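Local atomic coordinates of conserved hypothetical protein (Caulobacter vibrioides, PDB entry 1XFJ), a protein that probably acts as a purine nucleoside phosphorylase of the YfiH/LACC1 family, cleaving inosine and S-methyl-5'-thioadenosine with phosphate and also deaminating adenosine. Residues Tyr36-Gly44 and Val52-Ala60. Numbering follows the deposited sequence.
Sequences YDSLNVGRG and VEENRARIA
Leu-39, at the centre of an inverse gamma turn, lays CD1 alongside CB of Asn-55 at 3.8 Å, while its CD2 meets CD1 of Ile-59. At Asn-40 the backbone O accepts a hydrogen bond of 2.9 Å from Asn-55 ND2, bent to 147° at the hydrogen; further back in the same loop, Val-31 N bonds to OD1 of this amide and Ser-32 OG to its ND2. With CG anti to the backbone N (chi1 170°), the Asn-40 side chain carries OD1 to Gly-42 N, two residues ahead, in an Asx turn; the same oxygen accepts from Arg-252 N. Val-41 CG1 presses on Ile-59 CD1 at a tight 3.4 Å, and both side chains touch Leu-254 of strand 253-259, so this part of the loop between strand 20-25 and helix 49-62 packs with the helix against the mixed sheet to which that strand belongs. Further on, the extended chain of Arg-43 passes Val-52 CG1 and forms a two-bond salt bridge with Glu-53, NE to OE2 at 2.7 Å and NH2 to OE1 at 3.1 Å, both carboxylate oxygens using their syn lone pairs. The Arg-56 guanidinium stacks flat over one face of this guanidinium, planes 11° apart; the Glu-53 carboxylate, at its edge, probably helps to balance the two positive charges.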
ATOM      1  N   TYR A  36     -16.494   6.100  -7.675  1.00  4.63           N
ATOM      2  CA  TYR A  36     -15.637   6.442  -6.542  1.00  4.33           C
ATOM      3  C   TYR A  36     -16.350   6.206  -5.214  1.00  4.88           C
ATOM      4  O   TYR A  36     -15.782   6.451  -4.144  1.00  3.85           O
ATOM      5  CB  TYR A  36     -15.231   7.916  -6.629  1.00  3.31           C
ATOM      6  CG  TYR A  36     -14.630   8.305  -7.960  1.00  3.19           C
ATOM      7  CD1 TYR A  36     -13.375   7.838  -8.342  1.00  3.06           C
ATOM      8  CD2 TYR A  36     -15.325   9.126  -8.846  1.00  3.18           C
ATOM      9  CE1 TYR A  36     -12.825   8.178  -9.578  1.00  3.99           C
ATOM     10  CE2 TYR A  36     -14.791   9.474 -10.080  1.00  4.47           C
ATOM     11  CZ  TYR A  36     -13.542   8.996 -10.442  1.00  4.89           C
ATOM     12  OH  TYR A  36     -13.026   9.334 -11.673  1.00  4.97           O
ATOM     13  N   ASP A  37     -17.581   5.708  -5.299  1.00  6.37           N
ATOM     14  CA  ASP A  37     -18.438   5.467  -4.138  1.00 10.55           C
ATOM     15  C   ASP A  37     -17.788   5.458  -2.758  1.00 15.29           C
ATOM     16  O   ASP A  37     -17.199   4.475  -2.320  1.00 15.44           O
ATOM     17  CB  ASP A  37     -19.265   4.192  -4.350  1.00 10.50           C
ATOM     18  CG  ASP A  37     -20.194   3.886  -3.177  1.00 13.64           C
ATOM     19  OD1 ASP A  37     -20.608   4.826  -2.463  1.00 10.46           O
ATOM     20  OD2 ASP A  37     -20.522   2.698  -2.976  1.00 15.74           O
ATOM     21  N   SER A  38     -17.847   6.623  -2.085  1.00 14.94           N
ATOM     22  CA  SER A  38     -17.478   6.853  -0.694  1.00 12.20           C
ATOM     23  C   SER A  38     -16.012   7.253  -0.568  1.00  8.00           C
ATOM     24  O   SER A  38     -15.606   8.398  -0.778  1.00  9.00           O
ATOM     25  CB  SER A  38     -17.765   5.610   0.149  1.00 13.14           C
ATOM     26  OG  SER A  38     -18.305   5.960   1.411  1.00 20.00           O
ATOM     27  N   LEU A  39     -15.173   6.341   0.013  1.00  7.65           N
ATOM     28  CA  LEU A  39     -13.810   6.690   0.425  1.00  3.01           C
ATOM     29  C   LEU A  39     -12.634   6.710  -0.545  1.00  4.01           C
ATOM     30  O   LEU A  39     -11.641   6.005  -0.348  1.00  4.56           O
ATOM     31  CB  LEU A  39     -13.440   5.843   1.643  1.00  3.74           C
ATOM     32  CG  LEU A  39     -12.495   6.494   2.655  1.00  3.10           C
ATOM     33  CD1 LEU A  39     -13.161   7.718   3.273  1.00  5.87           C
ATOM     34  CD2 LEU A  39     -12.147   5.481   3.737  1.00  3.68           C
ATOM     35  N   ASN A  40     -12.724   7.567  -1.554  1.00  3.07           N
ATOM     36  CA  ASN A  40     -11.661   7.708  -2.542  1.00  3.16           C
ATOM     37  C   ASN A  40     -10.669   8.789  -2.112  1.00  4.04           C
ATOM     38  O   ASN A  40     -11.046   9.949  -1.928  1.00  5.52           O
ATOM     39  CB  ASN A  40     -12.269   8.063  -3.901  1.00  3.14           C
ATOM     40  CG  ASN A  40     -11.225   8.458  -4.920  1.00  3.11           C
ATOM     41  OD1 ASN A  40     -10.145   7.866  -4.980  1.00  3.10           O
ATOM     42  ND2 ASN A  40     -11.546   9.454  -5.742  1.00  3.06           N
ATOM     43  N   VAL A  41      -9.401   8.412  -1.964  1.00  4.58           N
ATOM     44  CA  VAL A  41      -8.374   9.361  -1.538  1.00  4.56           C
ATOM     45  C   VAL A  41      -7.447   9.810  -2.669  1.00  5.58           C
ATOM     46  O   VAL A  41      -6.480  10.540  -2.433  1.00  3.56           O
ATOM     47  CB  VAL A  41      -7.503   8.769  -0.399  1.00  5.25           C
ATOM     48  CG1 VAL A  41      -8.370   8.448   0.812  1.00  5.63           C
ATOM     49  CG2 VAL A  41      -6.779   7.521  -0.886  1.00  5.74           C
ATOM     50  N   GLY A  42      -7.755   9.391  -3.894  1.00  4.29           N
ATOM     51  CA  GLY A  42      -6.931   9.745  -5.040  1.00  5.80           C
ATOM     52  C   GLY A  42      -6.978  11.185  -5.523  1.00  5.69           C
ATOM     53  O   GLY A  42      -7.892  11.582  -6.250  1.00  4.87           O
ATOM     54  N   ARG A  43      -5.983  11.975  -5.128  1.00  5.09           N
ATOM     55  CA  ARG A  43      -5.920  13.371  -5.549  1.00  6.48           C
ATOM     56  C   ARG A  43      -5.643  13.481  -7.050  1.00  7.87           C
ATOM     57  O   ARG A  43      -5.925  14.509  -7.673  1.00  8.27           O
ATOM     58  CB  ARG A  43      -4.828  14.105  -4.764  1.00  8.25           C
ATOM     59  CG  ARG A  43      -5.267  14.566  -3.387  1.00  9.51           C
ATOM     60  CD  ARG A  43      -4.113  15.195  -2.630  1.00 13.00           C
ATOM     61  NE  ARG A  43      -4.561  15.912  -1.441  1.00 14.39           N
ATOM     62  CZ  ARG A  43      -3.740  16.491  -0.571  1.00 16.23           C
ATOM     63  NH1 ARG A  43      -2.428  16.429  -0.758  1.00 13.26           N
ATOM     64  NH2 ARG A  43      -4.231  17.147   0.474  1.00 16.76           N
ATOM     65  N   GLY A  44      -5.104  12.414  -7.627  1.00  7.99           N
ATOM     66  CA  GLY A  44      -4.796  12.421  -9.047  1.00  8.99           C
ATOM     67  C   GLY A  44      -5.898  11.801  -9.883  1.00  8.44           C
ATOM     68  O   GLY A  44      -5.756  11.655 -11.099  1.00 11.05           O
ATOM     69  N   VAL A  52     -12.615  14.244  -2.489  1.00  5.13           N
ATOM     70  CA  VAL A  52     -11.363  13.555  -2.194  1.00  3.87           C
ATOM     71  C   VAL A  52     -10.752  14.142  -0.926  1.00  4.50           C
ATOM     72  O   VAL A  52     -10.277  13.413  -0.061  1.00  4.56           O
ATOM     73  CB  VAL A  52     -10.352  13.697  -3.351  1.00  3.76           C
ATOM     74  CG1 VAL A  52      -9.001  13.134  -2.935  1.00  3.06           C
ATOM     75  CG2 VAL A  52     -10.872  12.967  -4.590  1.00  4.94           C
ATOM     76  N   GLU A  53     -10.770  15.465  -0.811  1.00  5.47           N
ATOM     77  CA  GLU A  53     -10.222  16.105   0.376  1.00  4.45           C
ATOM     78  C   GLU A  53     -11.011  15.738   1.629  1.00  4.96           C
ATOM     79  O   GLU A  53     -10.433  15.566   2.707  1.00  3.03           O
ATOM     80  CB  GLU A  53     -10.196  17.622   0.192  1.00  7.70           C
ATOM     81  CG  GLU A  53      -9.139  18.069  -0.803  1.00 10.45           C
ATOM     82  CD  GLU A  53      -7.753  17.570  -0.426  1.00 15.15           C
ATOM     83  OE1 GLU A  53      -7.272  17.920   0.673  1.00 17.18           O
ATOM     84  OE2 GLU A  53      -7.146  16.823  -1.224  1.00 13.14           O
ATOM     85  N   GLU A  54     -12.328  15.615   1.491  1.00  3.53           N
ATOM     86  CA  GLU A  54     -13.167  15.253   2.627  1.00  3.21           C
ATOM     87  C   GLU A  54     -12.855  13.826   3.054  1.00  3.10           C
ATOM     88  O   GLU A  54     -12.803  13.524   4.244  1.00  3.08           O
ATOM     89  CB  GLU A  54     -14.648  15.386   2.260  1.00  4.54           C
ATOM     90  CG  GLU A  54     -15.630  14.745   3.240  1.00  3.04           C
ATOM     91  CD  GLU A  54     -15.651  15.402   4.609  1.00  4.92           C
ATOM     92  OE1 GLU A  54     -15.196  16.556   4.729  1.00  4.65           O
ATOM     93  OE2 GLU A  54     -16.144  14.766   5.569  1.00  6.11           O
ATOM     94  N   ASN A  55     -12.634  12.945   2.084  1.00  3.39           N
ATOM     95  CA  ASN A  55     -12.318  11.562   2.415  1.00  3.07           C
ATOM     96  C   ASN A  55     -10.991  11.499   3.160  1.00  3.01           C
ATOM     97  O   ASN A  55     -10.862  10.782   4.153  1.00  3.33           O
ATOM     98  CB  ASN A  55     -12.267  10.702   1.152  1.00  3.08           C
ATOM     99  CG  ASN A  55     -13.615  10.605   0.470  1.00  3.06           C
ATOM    100  OD1 ASN A  55     -14.643  10.476   1.133  1.00  3.75           O
ATOM    101  ND2 ASN A  55     -13.621  10.659  -0.859  1.00  3.27           N
ATOM    102  N   ARG A  56     -10.009  12.259   2.682  1.00  3.28           N
ATOM    103  CA  ARG A  56      -8.700  12.294   3.326  1.00  4.26           C
ATOM    104  C   ARG A  56      -8.827  12.825   4.753  1.00  4.80           C
ATOM    105  O   ARG A  56      -8.160  12.344   5.665  1.00  4.49           O
ATOM    106  CB  ARG A  56      -7.733  13.179   2.530  1.00  5.53           C
ATOM    107  CG  ARG A  56      -7.195  12.539   1.261  1.00  7.96           C
ATOM    108  CD  ARG A  56      -6.332  13.516   0.471  1.00 10.20           C
ATOM    109  NE  ARG A  56      -5.277  14.097   1.296  1.00 13.62           N
ATOM    110  CZ  ARG A  56      -3.985  13.815   1.174  1.00 13.92           C
ATOM    111  NH1 ARG A  56      -3.570  12.956   0.252  1.00 15.88           N
ATOM    112  NH2 ARG A  56      -3.105  14.393   1.981  1.00 15.82           N
ATOM    113  N   ALA A  57      -9.692  13.818   4.942  1.00  4.84           N
ATOM    114  CA  ALA A  57      -9.891  14.400   6.265  1.00  4.88           C
ATOM    115  C   ALA A  57     -10.508  13.377   7.215  1.00  4.88           C
ATOM    116  O   ALA A  57     -10.151  13.309   8.393  1.00  5.18           O
ATOM    117  CB  ALA A  57     -10.779  15.629   6.164  1.00  6.17           C
ATOM    118  N   ARG A  58     -11.436  12.576   6.703  1.00  4.92           N
ATOM    119  CA  ARG A  58     -12.079  11.562   7.529  1.00  5.95           C
ATOM    120  C   ARG A  58     -11.057  10.555   8.027  1.00  5.77           C
ATOM    121  O   ARG A  58     -11.087  10.143   9.191  1.00  6.26           O
ATOM    122  CB  ARG A  58     -13.169  10.846   6.735  1.00  5.81           C
ATOM    123  CG  ARG A  58     -14.289  11.779   6.337  1.00  8.05           C
ATOM    124  CD  ARG A  58     -15.494  11.060   5.770  1.00  6.70           C
ATOM    125  NE  ARG A  58     -16.608  12.000   5.693  1.00  7.98           N
ATOM    126  CZ  ARG A  58     -17.890  11.660   5.620  1.00  7.38           C
ATOM    127  NH1 ARG A  58     -18.251  10.384   5.604  1.00  7.25           N
ATOM    128  NH2 ARG A  58     -18.813  12.607   5.591  1.00  7.35           N
ATOM    129  N   ILE A  59     -10.152  10.162   7.139  1.00  6.15           N
ATOM    130  CA  ILE A  59      -9.115   9.205   7.492  1.00  4.33           C
ATOM    131  C   ILE A  59      -8.167   9.826   8.511  1.00  5.83           C
ATOM    132  O   ILE A  59      -7.791   9.182   9.492  1.00  5.74           O
ATOM    133  CB  ILE A  59      -8.340   8.753   6.238  1.00  7.22           C
ATOM    134  CG1 ILE A  59      -9.234   7.843   5.393  1.00  6.33           C
ATOM    135  CG2 ILE A  59      -7.059   8.028   6.637  1.00  5.46           C
ATOM    136  CD1 ILE A  59      -8.626   7.429   4.068  1.00  8.40           C
ATOM    137  N   ALA A  60      -7.790  11.079   8.282  1.00  3.96           N
ATOM    138  CA  ALA A  60      -6.898  11.776   9.200  1.00  6.65           C
ATOM    139  C   ALA A  60      -7.549  11.844  10.578  1.00  8.16           C
ATOM    140  O   ALA A  60      -6.883  11.672  11.597  1.00  9.55           O
ATOM    141  CB  ALA A  60      -6.608  13.184   8.684  1.00  7.02           C
TER